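Local coordinates for RND efflux system, outer membrane lipoprotein, NodT family (Burkholderia mallei, PDB 6U94), which probably serves as the outer membrane channel component of an RND-type efflux system, giving exported compounds a way out of the cell, at residues 295-308 with 333-345. Residues are numbered along the deposited sequence; the frame is centred on the assembly and turned at random.
Sequences ANAQIGAARAAFFP and WLFVPQLTLPIFN. Unlike the reference sequence in segment 295-308: Gln298 (reference Asn).
Ile343 and Phe306 meet in the apolar centre, where CD1 of Ile343 reaches the edge of the Phe306 ring, 3.6 Å from CE2. This is a helix-loop contact in an outer membrane factor family protein: the extended chain 333-345 runs along the short helix 299-306. The extended chi2 of Ile343 (178°) carries CD1 to the ring, while its CG2 branch packs on Ala297 CB. Alanines line the facing helix side: Ala301 CB lies 3.4 Å from Leu341 CB, and Ala305 CB touches Leu339 CD2. Helix 355-359 adds Leu355 against Phe306 and Val358 against Ile343.

Past the helix end, Pro308 packs against two aromatic residues. Its CG sits over one face of Phe335 in a CH-pi contact, 3.7 Å from the ring centroid, and also meets Trp333 CH2. With chi1 at 175°, Phe335 reaches Pro308, and its CE2 edge comes 3.6 Å from Ala305 O.

Polar links lie further out. A water bridges the two, donating to Ala301 O and accepting from Leu341 N. The poorly ordered Asn345 makes a weak, bent bond from ND2 to Asn296 O. Gln298 N hydrogen-bonds to Ile343 O at 2.7 Å, 164° at the hydrogen and in the carbonyl plane.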
loop_
_atom_site.group_PDB
_atom_site.type_symbol
_atom_site.label_atom_id
_atom_site.label_comp_id
_atom_site.label_asym_id
_atom_site.label_seq_id
_atom_site.Cartn_x
_atom_site.Cartn_y
_atom_site.Cartn_z
ATOM N N ALA A 295 -3.355 -35.419 1.001
ATOM C CA ALA A 295 -4.615 -36.134 0.855
ATOM C C ALA A 295 -4.669 -36.991 -0.409
ATOM O O ALA A 295 -5.762 -37.410 -0.806
ATOM C CB ALA A 295 -5.785 -35.146 0.869
ATOM N N ASN A 296 -3.520 -37.233 -1.047
ATOM C CA ASN A 296 -3.370 -38.115 -2.204
ATOM C C ASN A 296 -4.007 -37.566 -3.475
ATOM O O ASN A 296 -4.290 -38.331 -4.403
ATOM C CB ASN A 296 -3.923 -39.517 -1.919
ATOM C CG ASN A 296 -2.832 -40.535 -1.717
ATOM O OD1 ASN A 296 -1.708 -40.349 -2.183
ATOM N ND2 ASN A 296 -3.153 -41.619 -1.024
ATOM N N ALA A 297 -4.235 -36.261 -3.555
ATOM C CA ALA A 297 -4.761 -35.700 -4.789
ATOM C C ALA A 297 -3.626 -35.407 -5.765
ATOM O O ALA A 297 -2.468 -35.237 -5.377
ATOM C CB ALA A 297 -5.566 -34.427 -4.509
ATOM N N GLN A 298 -3.973 -35.365 -7.050
ATOM C CA GLN A 298 -3.042 -34.956 -8.095
ATOM C C GLN A 298 -3.184 -33.449 -8.318
ATOM O O GLN A 298 -4.246 -32.967 -8.731
ATOM C CB GLN A 298 -3.297 -35.755 -9.376
ATOM C CG GLN A 298 -3.099 -35.018 -10.696
ATOM C CD GLN A 298 -1.652 -34.751 -11.080
ATOM O OE1 GLN A 298 -0.790 -34.522 -10.230
ATOM N NE2 GLN A 298 -1.386 -34.763 -12.382
ATOM N N ILE A 299 -2.113 -32.708 -8.029
ATOM C CA ILE A 299 -2.167 -31.250 -8.080
ATOM C C ILE A 299 -2.349 -30.766 -9.510
ATOM O O ILE A 299 -3.067 -29.790 -9.763
ATOM C CB ILE A 299 -0.903 -30.654 -7.438
ATOM C CG1 ILE A 299 -0.864 -31.025 -5.969
ATOM C CG2 ILE A 299 -0.886 -29.139 -7.572
ATOM C CD1 ILE A 299 -2.070 -30.554 -5.205
ATOM N N GLY A 300 -1.704 -31.437 -10.463
ATOM C CA GLY A 300 -1.895 -31.078 -11.857
ATOM C C GLY A 300 -3.352 -31.118 -12.274
ATOM O O GLY A 300 -3.850 -30.200 -12.931
ATOM N N ALA A 301 -4.059 -32.180 -11.881
ATOM C CA ALA A 301 -5.492 -32.260 -12.149
ATOM C C ALA A 301 -6.244 -31.122 -11.476
ATOM O O ALA A 301 -7.225 -30.608 -12.024
ATOM C CB ALA A 301 -6.051 -33.599 -11.672
ATOM N N ALA A 302 -5.817 -30.741 -10.270
ATOM C CA ALA A 302 -6.513 -29.692 -9.535
ATOM C C ALA A 302 -6.274 -28.327 -10.173
ATOM O O ALA A 302 -7.188 -27.497 -10.233
ATOM C CB ALA A 302 -6.070 -29.701 -8.072
ATOM N N ARG A 303 -5.056 -28.080 -10.660
ATOM C CA ARG A 303 -4.779 -26.837 -11.369
ATOM C C ARG A 303 -5.575 -26.760 -12.663
ATOM O O ARG A 303 -6.144 -25.714 -12.995
ATOM C CB ARG A 303 -3.283 -26.713 -11.652
ATOM C CG ARG A 303 -2.447 -26.316 -10.450
ATOM C CD ARG A 303 -0.984 -26.216 -10.836
ATOM N NE ARG A 303 -0.123 -25.959 -9.687
ATOM C CZ ARG A 303 1.204 -25.925 -9.747
ATOM N NH1 ARG A 303 1.827 -26.132 -10.900
ATOM N NH2 ARG A 303 1.912 -25.685 -8.652
ATOM N N ALA A 304 -5.620 -27.867 -13.410
ATOM C CA ALA A 304 -6.408 -27.899 -14.636
ATOM C C ALA A 304 -7.869 -27.579 -14.355
ATOM O O ALA A 304 -8.533 -26.910 -15.154
ATOM C CB ALA A 304 -6.275 -29.265 -15.308
ATOM N N ALA A 305 -8.381 -28.033 -13.208
ATOM C CA ALA A 305 -9.792 -27.840 -12.899
ATOM C C ALA A 305 -10.084 -26.440 -12.364
ATOM O O ALA A 305 -11.120 -25.858 -12.698
ATOM C CB ALA A 305 -10.258 -28.894 -11.893
ATOM N N PHE A 306 -9.195 -25.877 -11.536
ATOM C CA PHE A 306 -9.553 -24.716 -10.735
ATOM C C PHE A 306 -8.610 -23.519 -10.836
ATOM O O PHE A 306 -8.866 -22.504 -10.179
ATOM C CB PHE A 306 -9.671 -25.120 -9.257
ATOM C CG PHE A 306 -10.679 -26.207 -9.005
ATOM C CD1 PHE A 306 -12.034 -25.964 -9.154
ATOM C CD2 PHE A 306 -10.268 -27.472 -8.612
ATOM C CE1 PHE A 306 -12.963 -26.960 -8.922
ATOM C CE2 PHE A 306 -11.191 -28.474 -8.379
ATOM C CZ PHE A 306 -12.539 -28.220 -8.533
ATOM N N PHE A 307 -7.548 -23.593 -11.628
ATOM C CA PHE A 307 -6.530 -22.542 -11.657
ATOM C C PHE A 307 -6.494 -21.904 -13.037
ATOM O O PHE A 307 -5.985 -22.518 -13.991
ATOM C CB PHE A 307 -5.164 -23.116 -11.288
ATOM C CG PHE A 307 -4.236 -22.132 -10.629
ATOM C CD1 PHE A 307 -3.967 -20.904 -11.207
ATOM C CD2 PHE A 307 -3.624 -22.448 -9.423
ATOM C CE1 PHE A 307 -3.105 -20.004 -10.592
ATOM C CE2 PHE A 307 -2.765 -21.560 -8.804
ATOM C CZ PHE A 307 -2.505 -20.332 -9.392
ATOM N N PRO A 308 -7.030 -20.691 -13.201
ATOM C CA PRO A 308 -7.001 -20.048 -14.521
ATOM C C PRO A 308 -5.574 -19.811 -14.995
ATOM O O PRO A 308 -4.667 -19.546 -14.204
ATOM C CB PRO A 308 -7.736 -18.720 -14.292
ATOM C CG PRO A 308 -8.548 -18.927 -13.043
ATOM C CD PRO A 308 -7.738 -19.875 -12.199
ATOM N N TRP A 333 -17.070 -14.856 -10.029
ATOM C CA TRP A 333 -16.311 -14.679 -11.257
ATOM C C TRP A 333 -16.817 -15.621 -12.347
ATOM O O TRP A 333 -17.659 -16.494 -12.118
ATOM C CB TRP A 333 -14.813 -14.875 -11.007
ATOM C CG TRP A 333 -14.369 -16.261 -10.614
ATOM C CD1 TRP A 333 -15.159 -17.321 -10.270
ATOM C CD2 TRP A 333 -13.016 -16.725 -10.528
ATOM N NE1 TRP A 333 -14.380 -18.416 -9.974
ATOM C CE2 TRP A 333 -13.061 -18.077 -10.126
ATOM C CE3 TRP A 333 -11.771 -16.128 -10.752
ATOM C CZ2 TRP A 333 -11.909 -18.840 -9.942
ATOM C CZ3 TRP A 333 -10.627 -16.888 -10.571
ATOM C CH2 TRP A 333 -10.706 -18.230 -10.169
ATOM N N LEU A 334 -16.289 -15.430 -13.555
ATOM C CA LEU A 334 -16.756 -16.142 -14.737
ATOM C C LEU A 334 -15.834 -17.279 -15.163
ATOM O O LEU A 334 -15.972 -17.785 -16.280
ATOM C CB LEU A 334 -16.939 -15.162 -15.899
ATOM C CG LEU A 334 -17.841 -13.956 -15.638
ATOM C CD1 LEU A 334 -18.082 -13.196 -16.929
ATOM C CD2 LEU A 334 -19.159 -14.375 -14.995
ATOM N N PHE A 335 -14.896 -17.687 -14.311
ATOM C CA PHE A 335 -14.056 -18.834 -14.626
ATOM C C PHE A 335 -14.889 -20.108 -14.597
ATOM O O PHE A 335 -15.692 -20.315 -13.682
ATOM C CB PHE A 335 -12.894 -18.932 -13.638
ATOM C CG PHE A 335 -12.043 -20.156 -13.826
ATOM C CD1 PHE A 335 -11.210 -20.274 -14.926
ATOM C CD2 PHE A 335 -12.073 -21.188 -12.897
ATOM C CE1 PHE A 335 -10.425 -21.401 -15.106
ATOM C CE2 PHE A 335 -11.291 -22.321 -13.068
ATOM C CZ PHE A 335 -10.466 -22.429 -14.173
ATOM N N VAL A 336 -14.708 -20.956 -15.604
ATOM C CA VAL A 336 -15.462 -22.203 -15.699
ATOM C C VAL A 336 -14.572 -23.377 -15.304
ATOM O O VAL A 336 -13.709 -23.798 -16.088
ATOM C CB VAL A 336 -16.035 -22.396 -17.110
ATOM C CG1 VAL A 336 -16.797 -23.720 -17.200
ATOM C CG2 VAL A 336 -16.937 -21.225 -17.476
ATOM N N PRO A 337 -14.734 -23.928 -14.105
ATOM C CA PRO A 337 -14.016 -25.164 -13.771
ATOM C C PRO A 337 -14.568 -26.353 -14.544
ATOM O O PRO A 337 -15.777 -26.478 -14.752
ATOM C CB PRO A 337 -14.247 -25.314 -12.264
ATOM C CG PRO A 337 -15.485 -24.534 -11.989
ATOM C CD PRO A 337 -15.476 -23.386 -12.955
ATOM N N GLN A 338 -13.660 -27.223 -14.981
ATOM C CA GLN A 338 -14.016 -28.437 -15.697
ATOM C C GLN A 338 -13.076 -29.557 -15.276
ATOM O O GLN A 338 -11.875 -29.335 -15.090
ATOM C CB GLN A 338 -13.946 -28.235 -17.214
ATOM C CG GLN A 338 -14.426 -29.426 -18.027
ATOM C CD GLN A 338 -14.100 -29.296 -19.504
ATOM O OE1 GLN A 338 -13.000 -28.881 -19.878
ATOM N NE2 GLN A 338 -15.057 -29.647 -20.352
ATOM N N LEU A 339 -13.620 -30.761 -15.137
ATOM C CA LEU A 339 -12.846 -31.921 -14.715
ATOM C C LEU A 339 -12.446 -32.728 -15.946
ATOM O O LEU A 339 -13.296 -33.339 -16.602
ATOM C CB LEU A 339 -13.640 -32.771 -13.727
ATOM C CG LEU A 339 -13.965 -32.083 -12.400
ATOM C CD1 LEU A 339 -14.857 -32.964 -11.552
ATOM C CD2 LEU A 339 -12.691 -31.732 -11.652
ATOM N N THR A 340 -11.151 -32.713 -16.261
ATOM C CA THR A 340 -10.587 -33.529 -17.324
ATOM C C THR A 340 -9.545 -34.514 -16.824
ATOM O O THR A 340 -9.278 -35.509 -17.505
ATOM C CB THR A 340 -9.940 -32.645 -18.402
ATOM O OG1 THR A 340 -8.784 -32.001 -17.851
ATOM C CG2 THR A 340 -10.926 -31.587 -18.887
ATOM N N LEU A 341 -8.946 -34.263 -15.673
ATOM C CA LEU A 341 -8.045 -35.193 -15.047
ATOM C C LEU A 341 -8.594 -35.580 -13.684
ATOM O O LEU A 341 -9.103 -34.718 -12.959
ATOM C CB LEU A 341 -6.653 -34.582 -14.886
ATOM C CG LEU A 341 -5.806 -34.457 -16.144
ATOM C CD1 LEU A 341 -4.727 -33.407 -15.950
ATOM C CD2 LEU A 341 -5.201 -35.811 -16.438
ATOM N N PRO A 342 -8.536 -36.858 -13.319
ATOM C CA PRO A 342 -9.004 -37.260 -11.987
ATOM C C PRO A 342 -8.168 -36.595 -10.905
ATOM O O PRO A 342 -6.937 -36.673 -10.904
ATOM C CB PRO A 342 -8.824 -38.784 -11.988
ATOM C CG PRO A 342 -8.787 -39.160 -13.437
ATOM C CD PRO A 342 -8.121 -38.013 -14.133
ATOM N N ILE A 343 -8.850 -35.924 -9.979
ATOM C CA ILE A 343 -8.129 -35.283 -8.888
ATOM C C ILE A 343 -7.665 -36.319 -7.873
ATOM O O ILE A 343 -6.586 -36.180 -7.286
ATOM C CB ILE A 343 -9.006 -34.191 -8.252
ATOM C CG1 ILE A 343 -9.193 -33.042 -9.249
ATOM C CG2 ILE A 343 -8.395 -33.683 -6.961
ATOM C CD1 ILE A 343 -10.091 -31.929 -8.752
ATOM N N PHE A 344 -8.437 -37.380 -7.675
ATOM C CA PHE A 344 -8.114 -38.409 -6.701
ATOM C C PHE A 344 -7.821 -39.732 -7.396
ATOM O O PHE A 344 -8.495 -40.101 -8.364
ATOM C CB PHE A 344 -9.254 -38.593 -5.702
ATOM C CG PHE A 344 -9.515 -37.385 -4.859
ATOM C CD1 PHE A 344 -8.703 -37.092 -3.776
ATOM C CD2 PHE A 344 -10.568 -36.533 -5.154
ATOM C CE1 PHE A 344 -8.939 -35.973 -2.996
ATOM C CE2 PHE A 344 -10.808 -35.415 -4.381
ATOM C CZ PHE A 344 -9.994 -35.136 -3.298
ATOM N N ASN A 345 -6.809 -40.442 -6.894
ATOM C CA ASN A 345 -6.537 -41.789 -7.375
ATOM C C ASN A 345 -7.584 -42.783 -6.898
ATOM O O ASN A 345 -7.713 -43.862 -7.485
ATOM C CB ASN A 345 -5.142 -42.234 -6.928
ATOM C CG ASN A 345 -4.058 -41.246 -7.321
ATOM O OD1 ASN A 345 -3.527 -41.296 -8.430
ATOM N ND2 ASN A 345 -3.725 -40.340 -6.408
HETATM O O HOH W 1 -9.102 -31.942 -13.747
#